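Local atomic coordinates of fluvirucin B1 DH domain from module 1 (Actinomadura vulgaris, PDB entry 6OBV), a protein that probably dehydrates the beta-hydroxyacyl intermediate carried by the first module of the fluvirucin B1 polyketide synthase, leaving an alpha,beta-unsaturated chain. Residues G56-S59 with W65-D68; T80-L85 with R145-T150; P106-G111 with G303-R308. One frame throughout, in Å; residues are numbered along the deposited sequence.

Interaction 1 (G56-S59 with W65-D68); sequences GRIS and WLAD
Leu66 reaches from a short 3-10 turn to the end of strand 52-58, in the first half of the double-hotdog fold of polyketide synthase dehydratases, and meets Ile58 and Ser59 there. Its CB is still remote, 5.1 Å from Ser59 O, and the branch point CG comes only a little closer. CG stands anti to the carbonyl carbon (chi1 -75°), and the second torsion, 169°, stretches CD1 outward as the far end of the side chain. CD1 therefore does most of the touching: it sits 4.2 Å from Ile58 CB and, on the Ser59 side, lies against the peptide carbonyl. The other methyl, CD2, comes 4.3 Å from Ile58 CD1. Beyond this contact Ile58 packs on Val115 and Leu117 of the adjacent strand 115-121, so Leu66 adds to an apolar cluster at the C-terminal end of strand 52-58. The 3-10 turn is closed by Asp68 N bonding to Trp65 O, while the Trp65 ring meets His226 edge-to-face. The Ser59 carbonyl accepts a hydrogen bond from Thr62 OG1, and Leu66 CD1 rests beside that same group, 3.5 Å from Ser59 C and 3.6 Å from Ser59 O.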
loop_
_atom_site.group_PDB
_atom_site.type_symbol
_atom_site.label_atom_id
_atom_site.label_comp_id
_atom_site.label_asym_id
_atom_site.label_seq_id
_atom_site.Cartn_x
_atom_site.Cartn_y
_atom_site.Cartn_z
ATOM N N GLY A 56 7.306 -0.193 -4.630
ATOM C CA GLY A 56 7.974 0.279 -5.817
ATOM C C GLY A 56 8.178 -0.850 -6.794
ATOM O O GLY A 56 7.649 -1.951 -6.624
ATOM N N ARG A 57 8.937 -0.553 -7.843
ATOM C CA ARG A 57 9.217 -1.535 -8.878
ATOM C C ARG A 57 10.562 -1.198 -9.509
ATOM O O ARG A 57 10.939 -0.027 -9.600
ATOM C CB ARG A 57 8.096 -1.578 -9.927
ATOM C CG ARG A 57 8.495 -1.077 -11.291
ATOM C CD ARG A 57 7.342 -1.097 -12.269
ATOM N NE ARG A 57 6.902 -2.448 -12.594
ATOM C CZ ARG A 57 5.878 -2.726 -13.402
ATOM N NH1 ARG A 57 5.188 -1.740 -13.968
ATOM N NH2 ARG A 57 5.538 -3.989 -13.644
ATOM N N ILE A 58 11.303 -2.238 -9.913
ATOM C CA ILE A 58 12.582 -2.052 -10.586
ATOM C C ILE A 58 12.687 -3.040 -11.740
ATOM O O ILE A 58 11.970 -4.042 -11.803
ATOM C CB ILE A 58 13.785 -2.209 -9.621
ATOM C CG1 ILE A 58 13.786 -3.590 -8.995
ATOM C CG2 ILE A 58 13.769 -1.127 -8.525
ATOM C CD1 ILE A 58 14.879 -3.781 -7.968
ATOM N N SER A 59 13.599 -2.743 -12.660
ATOM C CA SER A 59 13.860 -3.595 -13.818
ATOM C C SER A 59 15.144 -3.101 -14.458
ATOM O O SER A 59 15.496 -1.931 -14.317
ATOM C CB SER A 59 12.714 -3.557 -14.827
ATOM O OG SER A 59 12.976 -2.631 -15.862
ATOM N N TRP A 65 21.743 -0.163 -13.993
ATOM C CA TRP A 65 22.865 -0.605 -13.179
ATOM C C TRP A 65 22.625 -1.987 -12.573
ATOM O O TRP A 65 23.594 -2.674 -12.221
ATOM C CB TRP A 65 23.146 0.429 -12.082
ATOM C CG TRP A 65 21.950 0.767 -11.218
ATOM C CD1 TRP A 65 21.063 1.784 -11.415
ATOM C CD2 TRP A 65 21.532 0.098 -10.008
ATOM N NE1 TRP A 65 20.116 1.789 -10.409
ATOM C CE2 TRP A 65 20.389 0.773 -9.530
ATOM C CE3 TRP A 65 22.019 -0.997 -9.285
ATOM C CZ2 TRP A 65 19.710 0.376 -8.368
ATOM C CZ3 TRP A 65 21.348 -1.389 -8.116
ATOM C CH2 TRP A 65 20.201 -0.708 -7.678
ATOM N N LEU A 66 21.362 -2.413 -12.462
ATOM C CA LEU A 66 21.055 -3.759 -11.971
ATOM C C LEU A 66 21.846 -4.823 -12.709
ATOM O O LEU A 66 22.338 -5.779 -12.098
ATOM C CB LEU A 66 19.566 -4.056 -12.123
ATOM C CG LEU A 66 18.600 -3.396 -11.152
ATOM C CD1 LEU A 66 17.189 -3.624 -11.676
ATOM C CD2 LEU A 66 18.772 -3.958 -9.748
ATOM N N ALA A 67 21.992 -4.666 -14.025
ATOM C CA ALA A 67 22.609 -5.689 -14.855
ATOM C C ALA A 67 24.070 -5.912 -14.534
ATOM O O ALA A 67 24.652 -6.870 -15.043
ATOM C CB ALA A 67 22.481 -5.326 -16.336
ATOM N N ASP A 68 24.668 -5.069 -13.703
ATOM C CA ASP A 68 26.111 -5.012 -13.557
ATOM C C ASP A 68 26.598 -5.485 -12.197
ATOM O O ASP A 68 27.755 -5.229 -11.843
ATOM C CB ASP A 68 26.585 -3.585 -13.803
ATOM C CG ASP A 68 26.626 -3.238 -15.259
ATOM O OD1 ASP A 68 26.465 -4.153 -16.087
ATOM O OD2 ASP A 68 26.826 -2.048 -15.576
#

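Interaction 2 (T80-L85 with R145-T150); sequences TGFVEL and RHAAGT
The rings of Phe82 and His146 lie nearly parallel, their planes at 21°, but are slid so far past one another that they barely overlap, with centroids 5.8 Å apart. The phenyl ring instead presses its tip on the root of the histidine: Phe82 CZ is 3.4 Å from His146 CB and 3.9 Å from His146 CG. At the other end of the phenylalanine, the Ala147 methyl comes obliquely to the ring and lies 4.1 Å from Phe82 CB. Phe77 adds an edge-to-face partner to the same phenyl ring, and Leu103 and Val134 of strands 97-103 and 130-137 also pack on it. This is the hotdog core, in which helix 79-92 is wrapped by the curved sheet. Strand 144-152 carries a classic beta bulge here, with His146 and Ala147 both opposite Val134, and these consecutive residues both point their CB atoms to the helix. From the helix, a chi1 of -70° sends the Phe82 ring out to the strand. The contact is thus apolar where helix meets strand, while ND1 of the buried imidazole donates a hydrogen bond to Ala105 O, just after strand 97-103, a bond that limits the rotation of the ring.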
loop_
_atom_site.group_PDB
_atom_site.type_symbol
_atom_site.label_atom_id
_atom_site.label_comp_id
_atom_site.label_asym_id
_atom_site.label_seq_id
_atom_site.Cartn_x
_atom_site.Cartn_y
_atom_site.Cartn_z
ATOM N N THR A 80 23.582 -3.614 -0.738
ATOM C CA THR A 80 23.498 -2.182 -0.484
ATOM C C THR A 80 22.195 -1.593 -0.986
ATOM O O THR A 80 21.765 -0.548 -0.494
ATOM C CB THR A 80 24.676 -1.431 -1.119
ATOM O OG1 THR A 80 24.706 -1.663 -2.531
ATOM C CG2 THR A 80 26.010 -1.866 -0.487
ATOM N N GLY A 81 21.551 -2.222 -1.961
ATOM C CA GLY A 81 20.245 -1.742 -2.363
ATOM C C GLY A 81 19.232 -1.898 -1.252
ATOM O O GLY A 81 18.343 -1.054 -1.081
ATOM N N PHE A 82 19.356 -2.976 -0.472
ATOM C CA PHE A 82 18.438 -3.182 0.640
ATOM C C PHE A 82 18.697 -2.174 1.745
ATOM O O PHE A 82 17.759 -1.712 2.402
ATOM C CB PHE A 82 18.562 -4.616 1.148
ATOM C CG PHE A 82 18.026 -5.638 0.185
ATOM C CD1 PHE A 82 16.691 -5.619 -0.187
ATOM C CD2 PHE A 82 18.862 -6.598 -0.366
ATOM C CE1 PHE A 82 16.194 -6.557 -1.083
ATOM C CE2 PHE A 82 18.370 -7.535 -1.269
ATOM C CZ PHE A 82 17.040 -7.519 -1.621
ATOM N N VAL A 83 19.968 -1.829 1.966
ATOM C CA VAL A 83 20.304 -0.738 2.872
ATOM C C VAL A 83 19.621 0.543 2.413
ATOM O O VAL A 83 19.045 1.288 3.213
ATOM C CB VAL A 83 21.835 -0.556 2.946
ATOM C CG1 VAL A 83 22.175 0.826 3.457
ATOM C CG2 VAL A 83 22.505 -1.633 3.818
ATOM N N GLU A 84 19.687 0.830 1.112
ATOM C CA GLU A 84 19.065 2.051 0.606
ATOM C C GLU A 84 17.546 2.012 0.768
ATOM O O GLU A 84 16.925 3.019 1.138
ATOM C CB GLU A 84 19.428 2.286 -0.862
ATOM C CG GLU A 84 18.542 3.359 -1.550
ATOM C CD GLU A 84 18.887 4.798 -1.119
ATOM O OE1 GLU A 84 19.811 4.961 -0.280
ATOM O OE2 GLU A 84 18.244 5.760 -1.626
ATOM N N LEU A 85 16.937 0.854 0.518
ATOM C CA LEU A 85 15.488 0.738 0.642
ATOM C C LEU A 85 15.046 0.905 2.086
ATOM O O LEU A 85 14.089 1.637 2.380
ATOM C CB LEU A 85 15.035 -0.617 0.101
ATOM C CG LEU A 85 15.038 -0.679 -1.421
ATOM C CD1 LEU A 85 14.767 -2.079 -1.958
ATOM C CD2 LEU A 85 14.019 0.329 -1.992
ATOM N N ARG A 145 10.824 -12.662 1.484
ATOM C CA ARG A 145 11.498 -11.705 2.342
ATOM C C ARG A 145 13.007 -11.773 2.121
ATOM O O ARG A 145 13.609 -12.840 2.218
ATOM C CB ARG A 145 11.158 -11.965 3.811
ATOM C CG ARG A 145 11.406 -10.733 4.678
ATOM C CD ARG A 145 10.995 -10.939 6.112
ATOM N NE ARG A 145 11.758 -11.991 6.766
ATOM C CZ ARG A 145 11.697 -12.245 8.069
ATOM N NH1 ARG A 145 10.909 -11.518 8.855
ATOM N NH2 ARG A 145 12.423 -13.222 8.587
ATOM N N HIS A 146 13.613 -10.629 1.806
ATOM C CA HIS A 146 15.037 -10.579 1.499
ATOM C C HIS A 146 15.870 -9.920 2.583
ATOM O O HIS A 146 17.091 -10.096 2.595
ATOM C CB HIS A 146 15.260 -9.836 0.168
ATOM C CG HIS A 146 14.708 -10.566 -1.023
ATOM N ND1 HIS A 146 15.294 -11.702 -1.530
ATOM C CD2 HIS A 146 13.611 -10.337 -1.787
ATOM C CE1 HIS A 146 14.592 -12.137 -2.561
ATOM N NE2 HIS A 146 13.563 -11.324 -2.735
ATOM N N ALA A 147 15.250 -9.175 3.488
ATOM C CA ALA A 147 15.987 -8.352 4.436
ATOM C C ALA A 147 15.048 -8.042 5.587
ATOM O O ALA A 147 13.854 -7.800 5.375
ATOM C CB ALA A 147 16.485 -7.053 3.785
ATOM N N ALA A 148 15.576 -8.082 6.799
ATOM C CA ALA A 148 14.781 -7.756 7.971
ATOM C C ALA A 148 15.699 -7.099 8.977
ATOM O O ALA A 148 16.855 -7.510 9.127
ATOM C CB ALA A 148 14.132 -8.996 8.591
ATOM N N GLY A 149 15.192 -6.078 9.654
ATOM C CA GLY A 149 15.994 -5.479 10.700
ATOM C C GLY A 149 15.253 -4.493 11.569
ATOM O O GLY A 149 14.065 -4.680 11.845
ATOM N N THR A 150 15.951 -3.439 12.004
ATOM C CA THR A 150 15.415 -2.496 12.973
ATOM C C THR A 150 15.904 -1.090 12.671
ATOM O O THR A 150 17.106 -0.864 12.463
ATOM C CB THR A 150 15.814 -2.896 14.394
ATOM O OG1 THR A 150 15.223 -4.160 14.706
ATOM C CG2 THR A 150 15.330 -1.866 15.387
#

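Interaction 3 (P106-G111 with G303-R308); sequences PLVIEG and GGLSSR
A small apolar contact at the protein surface joins Pro106 and Val108, in the loop between strands 97-103 and 115-121, to Leu305 in the C-terminal tail that follows strand 288-299. Leu305 sets both methyls against the same side of the proline ring: CD1 lies 3.5 Å and CD2 3.7 Å from Pro106 CG, and both also approach Pro106 CB, CD1 to 3.8 Å. The CD2 methyl continues to Val108, ending 4.3 Å from Val108 CG2. With Leu305 CG beside its backbone N (chi1 -77°), the fork of the side chain is presented to the pyrrolidine ring. Side chains alternate along this extended part of the loop: Pro106 and Val108 point to the tail, Leu107 away from it, onto Phe77. The tail itself curls round from Gly303 to Arg308, with Leu305 at the apex of the bend; Gly303 CA lies over one face of the Arg308 guanidinium, 4.1 Å above its plane. Leu305 also touches Leu300, just beyond strand 288-299, and its carbonyl accepts a hydrogen bond from Thr74 OG1. Strand 74-75 thus lies beside both partners, since Ile109 pairs with Val75 through the backbone and Val108 packs on Thr74.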
loop_
_atom_site.group_PDB
_atom_site.type_symbol
_atom_site.label_atom_id
_atom_site.label_comp_id
_atom_site.label_asym_id
_atom_site.label_seq_id
_atom_site.Cartn_x
_atom_site.Cartn_y
_atom_site.Cartn_z
ATOM N N PRO A 106 18.931 -14.045 -1.117
ATOM C CA PRO A 106 19.328 -13.265 -2.286
ATOM C C PRO A 106 18.126 -13.014 -3.185
ATOM O O PRO A 106 17.170 -13.797 -3.216
ATOM C CB PRO A 106 20.380 -14.149 -2.964
ATOM C CG PRO A 106 20.277 -15.485 -2.282
ATOM C CD PRO A 106 19.752 -15.248 -0.931
ATOM N N LEU A 107 18.166 -11.873 -3.874
ATOM C CA LEU A 107 17.162 -11.474 -4.858
ATOM C C LEU A 107 17.823 -11.562 -6.225
ATOM O O LEU A 107 18.682 -10.735 -6.556
ATOM C CB LEU A 107 16.649 -10.058 -4.588
ATOM C CG LEU A 107 15.852 -9.389 -5.715
ATOM C CD1 LEU A 107 14.652 -10.254 -6.186
ATOM C CD2 LEU A 107 15.396 -8.007 -5.287
ATOM N N VAL A 108 17.460 -12.594 -6.989
ATOM C CA VAL A 108 17.931 -12.764 -8.357
ATOM C C VAL A 108 17.060 -11.918 -9.276
ATOM O O VAL A 108 15.823 -11.951 -9.182
ATOM C CB VAL A 108 17.881 -14.247 -8.769
ATOM C CG1 VAL A 108 17.997 -14.393 -10.265
ATOM C CG2 VAL A 108 18.971 -15.051 -8.083
ATOM N N ILE A 109 17.694 -11.168 -10.175
ATOM C CA ILE A 109 16.988 -10.432 -11.219
ATOM C C ILE A 109 17.058 -11.245 -12.496
ATOM O O ILE A 109 18.141 -11.412 -13.066
ATOM C CB ILE A 109 17.593 -9.040 -11.463
ATOM C CG1 ILE A 109 17.830 -8.278 -10.155
ATOM C CG2 ILE A 109 16.693 -8.284 -12.438
ATOM C CD1 ILE A 109 16.578 -7.774 -9.481
ATOM N N GLU A 110 15.914 -11.714 -12.981
ATOM C CA GLU A 110 15.881 -12.594 -14.145
ATOM C C GLU A 110 15.664 -11.756 -15.403
ATOM O O GLU A 110 14.530 -11.421 -15.752
ATOM C CB GLU A 110 14.795 -13.652 -13.980
ATOM C CG GLU A 110 15.025 -14.899 -14.823
ATOM C CD GLU A 110 16.412 -15.507 -14.610
ATOM O OE1 GLU A 110 16.741 -15.863 -13.453
ATOM O OE2 GLU A 110 17.164 -15.634 -15.608
ATOM N N GLY A 111 16.754 -11.429 -16.094
ATOM C CA GLY A 111 16.630 -10.684 -17.343
ATOM C C GLY A 111 16.068 -9.296 -17.091
ATOM O O GLY A 111 16.404 -8.629 -16.104
ATOM N N GLY A 303 28.236 -23.195 -6.201
ATOM C CA GLY A 303 27.060 -23.881 -6.685
ATOM C C GLY A 303 25.756 -23.435 -6.065
ATOM O O GLY A 303 24.704 -23.995 -6.402
ATOM N N GLY A 304 25.792 -22.460 -5.162
ATOM C CA GLY A 304 24.588 -21.945 -4.551
ATOM C C GLY A 304 23.755 -21.123 -5.509
ATOM O O GLY A 304 22.661 -21.536 -5.905
ATOM N N LEU A 305 24.260 -19.959 -5.903
ATOM C CA LEU A 305 23.454 -19.054 -6.709
ATOM C C LEU A 305 23.815 -19.062 -8.183
ATOM O O LEU A 305 22.976 -18.702 -9.013
ATOM C CB LEU A 305 23.567 -17.639 -6.163
ATOM C CG LEU A 305 22.678 -17.591 -4.929
ATOM C CD1 LEU A 305 23.146 -16.484 -4.022
ATOM C CD2 LEU A 305 21.202 -17.452 -5.333
ATOM N N SER A 306 25.032 -19.465 -8.532
ATOM C CA SER A 306 25.383 -19.786 -9.909
ATOM C C SER A 306 25.987 -21.186 -9.954
ATOM O O SER A 306 26.225 -21.818 -8.924
ATOM C CB SER A 306 26.348 -18.746 -10.486
ATOM O OG SER A 306 27.351 -18.415 -9.543
ATOM N N SER A 307 26.227 -21.685 -11.159
ATOM C CA SER A 307 26.833 -23.003 -11.263
ATOM C C SER A 307 28.275 -22.969 -10.761
ATOM O O SER A 307 28.936 -21.921 -10.726
ATOM C CB SER A 307 26.798 -23.492 -12.702
ATOM O OG SER A 307 25.599 -23.055 -13.301
ATOM N N ARG A 308 28.748 -24.128 -10.319
ATOM C CA ARG A 308 30.159 -24.268 -10.021
ATOM C C ARG A 308 30.969 -24.169 -11.313
ATOM O O ARG A 308 30.495 -24.560 -12.385
ATOM C CB ARG A 308 30.444 -25.613 -9.349
ATOM C CG ARG A 308 29.959 -25.738 -7.933
ATOM C CD ARG A 308 30.205 -27.146 -7.439
ATOM N NE ARG A 308 29.468 -27.448 -6.217
ATOM C CZ ARG A 308 28.197 -27.837 -6.185
ATOM N NH1 ARG A 308 27.508 -27.964 -7.314
ATOM N NH2 ARG A 308 27.613 -28.086 -5.029
#

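The centre of interaction 1 lies about 15 Å from those of interactions 2 and 3, whose centres are about 18 Å apart. Interaction 1 closes along the chain before the others open; the segments of interactions 2 and 3 then alternate, 80-85, 106-111, 145-150 and 303-308. Interactions 1 and 2 reach the same run of antiparallel strands, 52-58, 115-121, 130-137 and 144-152, one at strand 52-58 and the other where strand 144-152 meets helix 79-92. Interactions 2 and 3 touch directly: Phe82 CZ packs 3.9 Å from Leu107 CB. The loop 106-111 therefore has one side toward the buried hotdog core and another toward the tail, linking the first hotdog to the chain's C-terminal end.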